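Side-chain contacts in protein-glutamine gamma-glutamyltransferase 2 (Pagrus major, PDB 1G0D), which catalyses, probably in a calcium-dependent way, the joining of peptide-bound glutamine to lysine side chains or other primary amines, cross-linking or aminating proteins: residues A[58-63]-A[80-85]; A[210-215]-A[337-342]. One frame throughout, in Å; residues are numbered along the deposited sequence.

Contact 1 (A[58-63]-A[80-85]); sequences LVLHLG and DKWWFN
L60 drives one methyl straight onto the indole of W82. Its CD1 stands 3.5 Å from the centroid of the W82 six-membered ring and 13° off the ring normal, a CH-pi contact over the face, and comes within 3.4 Å of W82 CD2, where the two rings fuse. The side chains cross at about a right angle. L58 and F84 pack less closely: L58 CD1 lies 4.2 Å from the centroid of the F84 ring, offset toward its rim near CZ, while L58 CD2 reaches F84 CG at 4.0 Å, so both methyls share one face. F84 CG sits between the backbone N and carbonyl carbon (chi1 77°), which swings the ring across to L58. The pairs span the interior of the N-terminal beta sandwich: strand 55-62 belongs to one sheet, F84 is on strand 83-88, an edge strand of the other, W82 just precedes it, and no hydrogen bond links the segments. F130 of strand 121-133 touches both L60 and W82. The looser part is the approach to strand 83-88: D80 and K81 are exposed, and with D80 poorly ordered their salt bridge is weak and uncertain. Within the strand, W83 stacks on H98.

Contact 2 (A[210-215]-A[337-342]); sequences SDPVYV and SWMSRE
The guanidinium of R341 is met obliquely by V213, whose CG2 comes to 3.2 Å from R341 NE and 3.5 Å from R341 CD. The NH1 and NH2 corners of the guanidinium are held by polar groups: NH1 makes a salt bridge with D343 and also bonds to the carbonyl of K384, and NH2 bonds to Q352. This is a packing contact in the papain-like transglutaminase core, where the first turn of helix 212-223 rests against the end of strand 329-339 and the loop that follows. V213 and R341 cross at about a right angle; the arginine chain, bent at chi2 and chi3 (-60° and -62°), brings NE and CD against V213 CG2. An alanine in place of R341 would probably leave D343 without its cationic partner and Q352 without its NH2 donor, and open a gap beside V213 CG2. M339 covers the helix start next door. Its sulphur lies 3.8 Å from both P212 C and V213 N and also faces the side chains, with V213 CG2 at 3.9 Å and P212 CB at 4.1 Å. M339 is bent at chi3 (77°), and its CE lies 4.0 Å from P212 O. Before the helix, D211 is the N-cap: its OD2 accepts the V213 N-H at 2.9 Å, the donor standing well above the carboxylate plane.

Overall arrangement
From the N terminus the chain first meets contact 1, where 80-85 returns to 58-63 after a loop of 16 residues that includes strand 68-72. This closure joins the two facing sheets of the N-terminal sandwich. Contact 2 opens only later, so the two run in series, neither nesting nor crossing. It spans 121 residues between 215 and 337, a stretch that holds catalytic C272 at the start of helix 272-286 and H332 in strand 329-339, and it ties helix 212-223 to the end of that strand within the core. The centres of contact 1 and contact 2 lie about 22 Å apart; the nearest atoms of contact 1 and contact 2, about 8 Å apart, do not touch.

Contact 1 (A[58-63]-A[80-85])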
ATOM      1  N   LEU A  58      29.519  26.322  13.534  1.00 25.51           N
ATOM      2  CA  LEU A  58      28.220  25.638  13.464  1.00 22.83           C
ATOM      3  C   LEU A  58      28.300  24.150  13.767  1.00 21.30           C
ATOM      4  O   LEU A  58      29.086  23.423  13.154  1.00 19.23           O
ATOM      5  CB  LEU A  58      27.594  25.807  12.067  1.00 21.06           C
ATOM      6  CG  LEU A  58      26.585  26.942  11.854  1.00 19.18           C
ATOM      7  CD1 LEU A  58      27.323  28.250  12.021  1.00 18.12           C
ATOM      8  CD2 LEU A  58      25.930  26.860  10.477  1.00 15.57           C
ATOM      9  N   VAL A  59      27.492  23.693  14.714  1.00 19.85           N
ATOM     10  CA  VAL A  59      27.466  22.272  15.003  1.00 19.92           C
ATOM     11  C   VAL A  59      26.036  21.756  15.079  1.00 18.04           C
ATOM     12  O   VAL A  59      25.152  22.395  15.648  1.00 17.09           O
ATOM     13  CB  VAL A  59      28.278  21.928  16.271  1.00 19.25           C
ATOM     14  CG1 VAL A  59      28.440  23.133  17.100  1.00 23.46           C
ATOM     15  CG2 VAL A  59      27.637  20.786  17.028  1.00 21.06           C
ATOM     16  N   LEU A  60      25.832  20.594  14.464  1.00 17.22           N
ATOM     17  CA  LEU A  60      24.541  19.950  14.394  1.00 20.03           C
ATOM     18  C   LEU A  60      24.367  18.834  15.409  1.00 20.44           C
ATOM     19  O   LEU A  60      25.304  18.120  15.713  1.00 23.01           O
ATOM     20  CB  LEU A  60      24.369  19.373  13.002  1.00 26.85           C
ATOM     21  CG  LEU A  60      24.274  20.303  11.796  1.00 24.96           C
ATOM     22  CD1 LEU A  60      24.579  19.522  10.551  1.00 27.22           C
ATOM     23  CD2 LEU A  60      22.874  20.871  11.705  1.00 25.57           C
ATOM     24  N   HIS A  61      23.158  18.666  15.924  1.00 23.02           N
ATOM     25  CA  HIS A  61      22.893  17.605  16.903  1.00 24.45           C
ATOM     26  C   HIS A  61      21.701  16.782  16.461  1.00 26.05           C
ATOM     27  O   HIS A  61      20.645  17.313  16.101  1.00 26.48           O
ATOM     28  CB  HIS A  61      22.610  18.173  18.300  1.00 22.60           C
ATOM     29  CG  HIS A  61      23.661  19.117  18.789  1.00 27.38           C
ATOM     30  ND1 HIS A  61      24.765  18.695  19.500  1.00 28.22           N
ATOM     31  CD2 HIS A  61      23.831  20.448  18.592  1.00 25.97           C
ATOM     32  CE1 HIS A  61      25.571  19.717  19.712  1.00 23.17           C
ATOM     33  NE2 HIS A  61      25.026  20.795  19.172  1.00 26.81           N
ATOM     34  N   LEU A  62      21.891  15.473  16.500  1.00 28.35           N
ATOM     35  CA  LEU A  62      20.872  14.501  16.111  1.00 31.48           C
ATOM     36  C   LEU A  62      20.649  13.510  17.271  1.00 33.23           C
ATOM     37  O   LEU A  62      21.608  13.082  17.921  1.00 33.93           O
ATOM     38  CB  LEU A  62      21.345  13.726  14.862  1.00 28.85           C
ATOM     39  CG  LEU A  62      20.607  13.814  13.513  1.00 27.93           C
ATOM     40  CD1 LEU A  62      20.951  12.595  12.694  1.00 25.79           C
ATOM     41  CD2 LEU A  62      19.102  13.906  13.700  1.00 24.31           C
ATOM     42  N   GLY A  63      19.398  13.149  17.538  1.00 31.19           N
ATOM     43  CA  GLY A  63      19.147  12.188  18.592  1.00 31.72           C
ATOM     44  C   GLY A  63      18.742  12.847  19.870  1.00 35.73           C
ATOM     45  O   GLY A  63      19.241  13.931  20.188  1.00 34.98           O
ATOM     46  N   ASP A  80      30.437  14.638   0.702  1.00 65.26           N
ATOM     47  CA  ASP A  80      29.577  13.976   1.638  1.00 60.75           C
ATOM     48  C   ASP A  80      29.767  14.676   2.996  1.00 52.63           C
ATOM     49  O   ASP A  80      29.363  14.174   4.049  1.00 52.74           O
ATOM     50  CB  ASP A  80      29.888  12.476   1.671  1.00 68.69           C
ATOM     51  CG  ASP A  80      31.074  12.139   2.562  1.00 77.05           C
ATOM     52  OD1 ASP A  80      32.148  12.772   2.416  1.00 79.78           O
ATOM     53  OD2 ASP A  80      30.917  11.221   3.404  1.00 83.33           O
ATOM     54  N   LYS A  81      30.362  15.864   2.949  1.00 42.50           N
ATOM     55  CA  LYS A  81      30.596  16.647   4.147  1.00 35.08           C
ATOM     56  C   LYS A  81      29.631  17.809   4.232  1.00 30.18           C
ATOM     57  O   LYS A  81      29.372  18.464   3.234  1.00 31.36           O
ATOM     58  CB  LYS A  81      32.009  17.218   4.140  1.00 35.84           C
ATOM     59  CG  LYS A  81      33.083  16.345   4.792  1.00 42.65           C
ATOM     60  CD  LYS A  81      32.609  15.649   6.072  1.00 51.47           C
ATOM     61  CE  LYS A  81      33.062  14.162   6.180  1.00 55.04           C
ATOM     62  NZ  LYS A  81      32.049  13.155   5.695  1.00 56.03           N
ATOM     63  N   TRP A  82      29.104  18.071   5.423  1.00 26.67           N
ATOM     64  CA  TRP A  82      28.201  19.210   5.641  1.00 22.14           C
ATOM     65  C   TRP A  82      29.092  20.471   5.642  1.00 21.33           C
ATOM     66  O   TRP A  82      30.225  20.425   6.103  1.00 20.82           O
ATOM     67  CB  TRP A  82      27.542  19.118   7.024  1.00 19.78           C
ATOM     68  CG  TRP A  82      26.222  18.419   7.143  1.00 17.56           C
ATOM     69  CD1 TRP A  82      26.019  17.085   7.403  1.00 20.95           C
ATOM     70  CD2 TRP A  82      24.922  19.024   7.158  1.00 18.40           C
ATOM     71  NE1 TRP A  82      24.678  16.827   7.583  1.00 14.31           N
ATOM     72  CE2 TRP A  82      23.980  17.994   7.442  1.00 13.32           C
ATOM     73  CE3 TRP A  82      24.455  20.337   6.962  1.00 18.06           C
ATOM     74  CZ2 TRP A  82      22.613  18.234   7.535  1.00  8.43           C
ATOM     75  CZ3 TRP A  82      23.088  20.575   7.055  1.00 15.11           C
ATOM     76  CH2 TRP A  82      22.180  19.519   7.341  1.00 11.70           C
ATOM     77  N   TRP A  83      28.603  21.597   5.134  1.00 21.20           N
ATOM     78  CA  TRP A  83      29.404  22.829   5.173  1.00 23.69           C
ATOM     79  C   TRP A  83      28.517  24.034   4.938  1.00 26.60           C
ATOM     80  O   TRP A  83      27.401  23.901   4.430  1.00 30.00           O
ATOM     81  CB  TRP A  83      30.538  22.807   4.144  1.00 22.26           C
ATOM     82  CG  TRP A  83      30.090  22.799   2.727  1.00 19.28           C
ATOM     83  CD1 TRP A  83      29.785  21.700   1.960  1.00 15.48           C
ATOM     84  CD2 TRP A  83      29.945  23.937   1.875  1.00 17.81           C
ATOM     85  NE1 TRP A  83      29.465  22.093   0.679  1.00 14.04           N
ATOM     86  CE2 TRP A  83      29.554  23.464   0.596  1.00 15.20           C
ATOM     87  CE3 TRP A  83      30.111  25.318   2.060  1.00 16.11           C
ATOM     88  CZ2 TRP A  83      29.327  24.313  -0.488  1.00 12.61           C
ATOM     89  CZ3 TRP A  83      29.892  26.161   0.974  1.00 19.60           C
ATOM     90  CH2 TRP A  83      29.503  25.649  -0.290  1.00 15.92           C
ATOM     91  N   PHE A  84      28.998  25.212   5.325  1.00 25.91           N
ATOM     92  CA  PHE A  84      28.202  26.416   5.161  1.00 23.01           C
ATOM     93  C   PHE A  84      28.942  27.584   4.574  1.00 23.22           C
ATOM     94  O   PHE A  84      30.151  27.660   4.589  1.00 26.57           O
ATOM     95  CB  PHE A  84      27.570  26.829   6.509  1.00 22.15           C
ATOM     96  CG  PHE A  84      28.522  27.518   7.477  1.00 18.64           C
ATOM     97  CD1 PHE A  84      28.457  28.894   7.667  1.00 16.06           C
ATOM     98  CD2 PHE A  84      29.438  26.779   8.234  1.00 18.68           C
ATOM     99  CE1 PHE A  84      29.282  29.522   8.587  1.00 15.75           C
ATOM    100  CE2 PHE A  84      30.269  27.396   9.159  1.00 13.85           C
ATOM    101  CZ  PHE A  84      30.187  28.775   9.335  1.00 16.44           C
ATOM    102  N   ASN A  85      28.194  28.511   4.036  1.00 25.25           N
ATOM    103  CA  ASN A  85      28.806  29.688   3.477  1.00 26.70           C
ATOM    104  C   ASN A  85      28.143  30.808   4.256  1.00 24.64           C
ATOM    105  O   ASN A  85      26.946  30.795   4.496  1.00 24.86           O
ATOM    106  CB  ASN A  85      28.505  29.746   1.984  1.00 35.95           C
ATOM    107  CG  ASN A  85      28.435  31.146   1.455  1.00 43.33           C
ATOM    108  OD1 ASN A  85      27.358  31.770   1.429  1.00 46.88           O
ATOM    109  ND2 ASN A  85      29.586  31.661   1.010  1.00 49.17           N
TER

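Contact 2 (A[210-215]-A[337-342])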
ATOM      1  N   SER A 210      20.537   7.226   7.013  1.00 12.63           N
ATOM      2  CA  SER A 210      20.884   7.907   5.780  1.00 12.48           C
ATOM      3  C   SER A 210      20.697   6.983   4.582  1.00 14.19           C
ATOM      4  O   SER A 210      20.844   7.365   3.428  1.00 19.03           O
ATOM      5  CB  SER A 210      22.333   8.274   5.840  1.00 15.55           C
ATOM      6  OG  SER A 210      23.064   7.113   5.525  1.00 18.69           O
ATOM      7  N   ASP A 211      20.371   5.744   4.883  1.00 15.93           N
ATOM      8  CA  ASP A 211      20.234   4.714   3.895  1.00 11.59           C
ATOM      9  C   ASP A 211      18.805   4.409   3.482  1.00 14.04           C
ATOM     10  O   ASP A 211      18.008   3.919   4.284  1.00 17.98           O
ATOM     11  CB  ASP A 211      20.881   3.473   4.490  1.00 12.90           C
ATOM     12  CG  ASP A 211      20.998   2.336   3.506  1.00 14.52           C
ATOM     13  OD1 ASP A 211      21.552   1.309   3.919  1.00 26.83           O
ATOM     14  OD2 ASP A 211      20.549   2.449   2.345  1.00 19.98           O
ATOM     15  N   PRO A 212      18.461   4.658   2.216  1.00 13.20           N
ATOM     16  CA  PRO A 212      17.073   4.329   1.909  1.00 16.41           C
ATOM     17  C   PRO A 212      16.721   2.839   2.053  1.00 15.97           C
ATOM     18  O   PRO A 212      15.558   2.533   2.320  1.00 20.19           O
ATOM     19  CB  PRO A 212      16.880   4.852   0.480  1.00 13.15           C
ATOM     20  CG  PRO A 212      18.214   4.941  -0.071  1.00  7.33           C
ATOM     21  CD  PRO A 212      19.166   5.206   1.053  1.00 12.43           C
ATOM     22  N   VAL A 213      17.701   1.932   1.877  1.00 14.95           N
ATOM     23  CA  VAL A 213      17.482   0.471   1.987  1.00 11.70           C
ATOM     24  C   VAL A 213      17.124   0.107   3.425  1.00 14.08           C
ATOM     25  O   VAL A 213      16.166  -0.610   3.683  1.00 16.74           O
ATOM     26  CB  VAL A 213      18.748  -0.378   1.573  1.00 10.27           C
ATOM     27  CG1 VAL A 213      18.580  -1.840   2.022  1.00  8.53           C
ATOM     28  CG2 VAL A 213      18.955  -0.357   0.047  1.00  6.63           C
ATOM     29  N   TYR A 214      17.903   0.629   4.359  1.00 15.52           N
ATOM     30  CA  TYR A 214      17.708   0.404   5.775  1.00 12.87           C
ATOM     31  C   TYR A 214      16.375   0.982   6.254  1.00 15.14           C
ATOM     32  O   TYR A 214      15.580   0.293   6.877  1.00 22.97           O
ATOM     33  CB  TYR A 214      18.856   1.059   6.517  1.00 11.26           C
ATOM     34  CG  TYR A 214      18.697   1.080   8.007  1.00 14.47           C
ATOM     35  CD1 TYR A 214      19.207   0.050   8.783  1.00 10.48           C
ATOM     36  CD2 TYR A 214      18.025   2.125   8.647  1.00 15.27           C
ATOM     37  CE1 TYR A 214      19.046   0.057  10.148  1.00 12.19           C
ATOM     38  CE2 TYR A 214      17.856   2.143  10.021  1.00 14.30           C
ATOM     39  CZ  TYR A 214      18.362   1.104  10.763  1.00 15.84           C
ATOM     40  OH  TYR A 214      18.144   1.078  12.116  1.00 20.78           O
ATOM     41  N   VAL A 215      16.124   2.247   5.970  1.00 13.27           N
ATOM     42  CA  VAL A 215      14.892   2.891   6.378  1.00 10.68           C
ATOM     43  C   VAL A 215      13.646   2.252   5.725  1.00 13.96           C
ATOM     44  O   VAL A 215      12.567   2.203   6.326  1.00 18.40           O
ATOM     45  CB  VAL A 215      14.987   4.389   6.013  1.00 11.21           C
ATOM     46  CG1 VAL A 215      13.659   5.081   6.185  1.00 10.65           C
ATOM     47  CG2 VAL A 215      16.041   5.040   6.869  1.00 11.12           C
ATOM     48  N   SER A 337       9.401   0.719  -3.967  1.00 11.29           N
ATOM     49  CA  SER A 337      10.082   1.978  -3.615  1.00 13.25           C
ATOM     50  C   SER A 337      11.287   2.176  -4.527  1.00 13.45           C
ATOM     51  O   SER A 337      12.022   1.247  -4.790  1.00 18.30           O
ATOM     52  CB  SER A 337      10.580   1.978  -2.163  1.00 15.75           C
ATOM     53  OG  SER A 337       9.526   2.158  -1.238  1.00 15.84           O
ATOM     54  N   TRP A 338      11.500   3.397  -4.988  1.00 13.04           N
ATOM     55  CA  TRP A 338      12.619   3.705  -5.872  1.00  9.74           C
ATOM     56  C   TRP A 338      13.863   4.055  -5.109  1.00  8.79           C
ATOM     57  O   TRP A 338      13.843   4.938  -4.281  1.00 10.28           O
ATOM     58  CB  TRP A 338      12.300   4.900  -6.768  1.00  4.87           C
ATOM     59  CG  TRP A 338      13.324   5.118  -7.830  1.00  7.77           C
ATOM     60  CD1 TRP A 338      14.472   5.883  -7.749  1.00  5.58           C
ATOM     61  CD2 TRP A 338      13.321   4.544  -9.146  1.00  8.12           C
ATOM     62  NE1 TRP A 338      15.170   5.818  -8.941  1.00  9.36           N
ATOM     63  CE2 TRP A 338      14.478   4.998  -9.813  1.00 10.44           C
ATOM     64  CE3 TRP A 338      12.447   3.683  -9.832  1.00  9.87           C
ATOM     65  CZ2 TRP A 338      14.779   4.618 -11.126  1.00 10.99           C
ATOM     66  CZ3 TRP A 338      12.748   3.307 -11.141  1.00  9.49           C
ATOM     67  CH2 TRP A 338      13.900   3.771 -11.769  1.00  8.51           C
ATOM     68  N   MET A 339      14.950   3.369  -5.414  1.00 11.01           N
ATOM     69  CA  MET A 339      16.237   3.634  -4.785  1.00  9.95           C
ATOM     70  C   MET A 339      17.314   2.813  -5.503  1.00 15.30           C
ATOM     71  O   MET A 339      17.010   1.810  -6.151  1.00 17.64           O
ATOM     72  CB  MET A 339      16.203   3.223  -3.332  1.00  7.43           C
ATOM     73  CG  MET A 339      16.145   1.719  -3.100  1.00  6.44           C
ATOM     74  SD  MET A 339      15.759   1.420  -1.366  1.00 14.80           S
ATOM     75  CE  MET A 339      14.111   1.747  -1.339  1.00  8.48           C
ATOM     76  N   SER A 340      18.558   3.259  -5.416  1.00 14.53           N
ATOM     77  CA  SER A 340      19.652   2.535  -6.003  1.00 15.12           C
ATOM     78  C   SER A 340      20.183   1.567  -4.932  1.00 18.44           C
ATOM     79  O   SER A 340      20.192   1.869  -3.726  1.00 21.69           O
ATOM     80  CB  SER A 340      20.727   3.510  -6.439  1.00 12.43           C
ATOM     81  OG  SER A 340      21.448   3.969  -5.323  1.00 16.16           O
ATOM     82  N   ARG A 341      20.633   0.404  -5.376  1.00 19.97           N
ATOM     83  CA  ARG A 341      21.106  -0.624  -4.455  1.00 22.67           C
ATOM     84  C   ARG A 341      22.600  -0.780  -4.485  1.00 24.37           C
ATOM     85  O   ARG A 341      23.141  -1.694  -5.105  1.00 26.25           O
ATOM     86  CB  ARG A 341      20.459  -1.985  -4.772  1.00 17.07           C
ATOM     87  CG  ARG A 341      18.967  -2.026  -4.594  1.00 18.14           C
ATOM     88  CD  ARG A 341      18.553  -1.714  -3.158  1.00 18.57           C
ATOM     89  NE  ARG A 341      19.055  -2.669  -2.173  1.00 19.60           N
ATOM     90  CZ  ARG A 341      18.525  -3.867  -1.929  1.00 17.60           C
ATOM     91  NH1 ARG A 341      19.059  -4.661  -1.008  1.00 15.64           N
ATOM     92  NH2 ARG A 341      17.474  -4.276  -2.612  1.00 14.48           N
ATOM     93  N   GLU A 342      23.275   0.115  -3.800  1.00 26.90           N
ATOM     94  CA  GLU A 342      24.705   0.037  -3.752  1.00 29.40           C
ATOM     95  C   GLU A 342      25.156  -1.165  -2.927  1.00 28.52           C
ATOM     96  O   GLU A 342      26.320  -1.554  -2.951  1.00 30.75           O
ATOM     97  CB  GLU A 342      25.225   1.336  -3.186  1.00 33.37           C
ATOM     98  CG  GLU A 342      24.916   2.486  -4.090  1.00 42.94           C
ATOM     99  CD  GLU A 342      25.848   3.650  -3.866  1.00 50.50           C
ATOM    100  OE1 GLU A 342      25.533   4.748  -4.377  1.00 57.73           O
ATOM    101  OE2 GLU A 342      26.885   3.472  -3.176  1.00 52.47           O
TER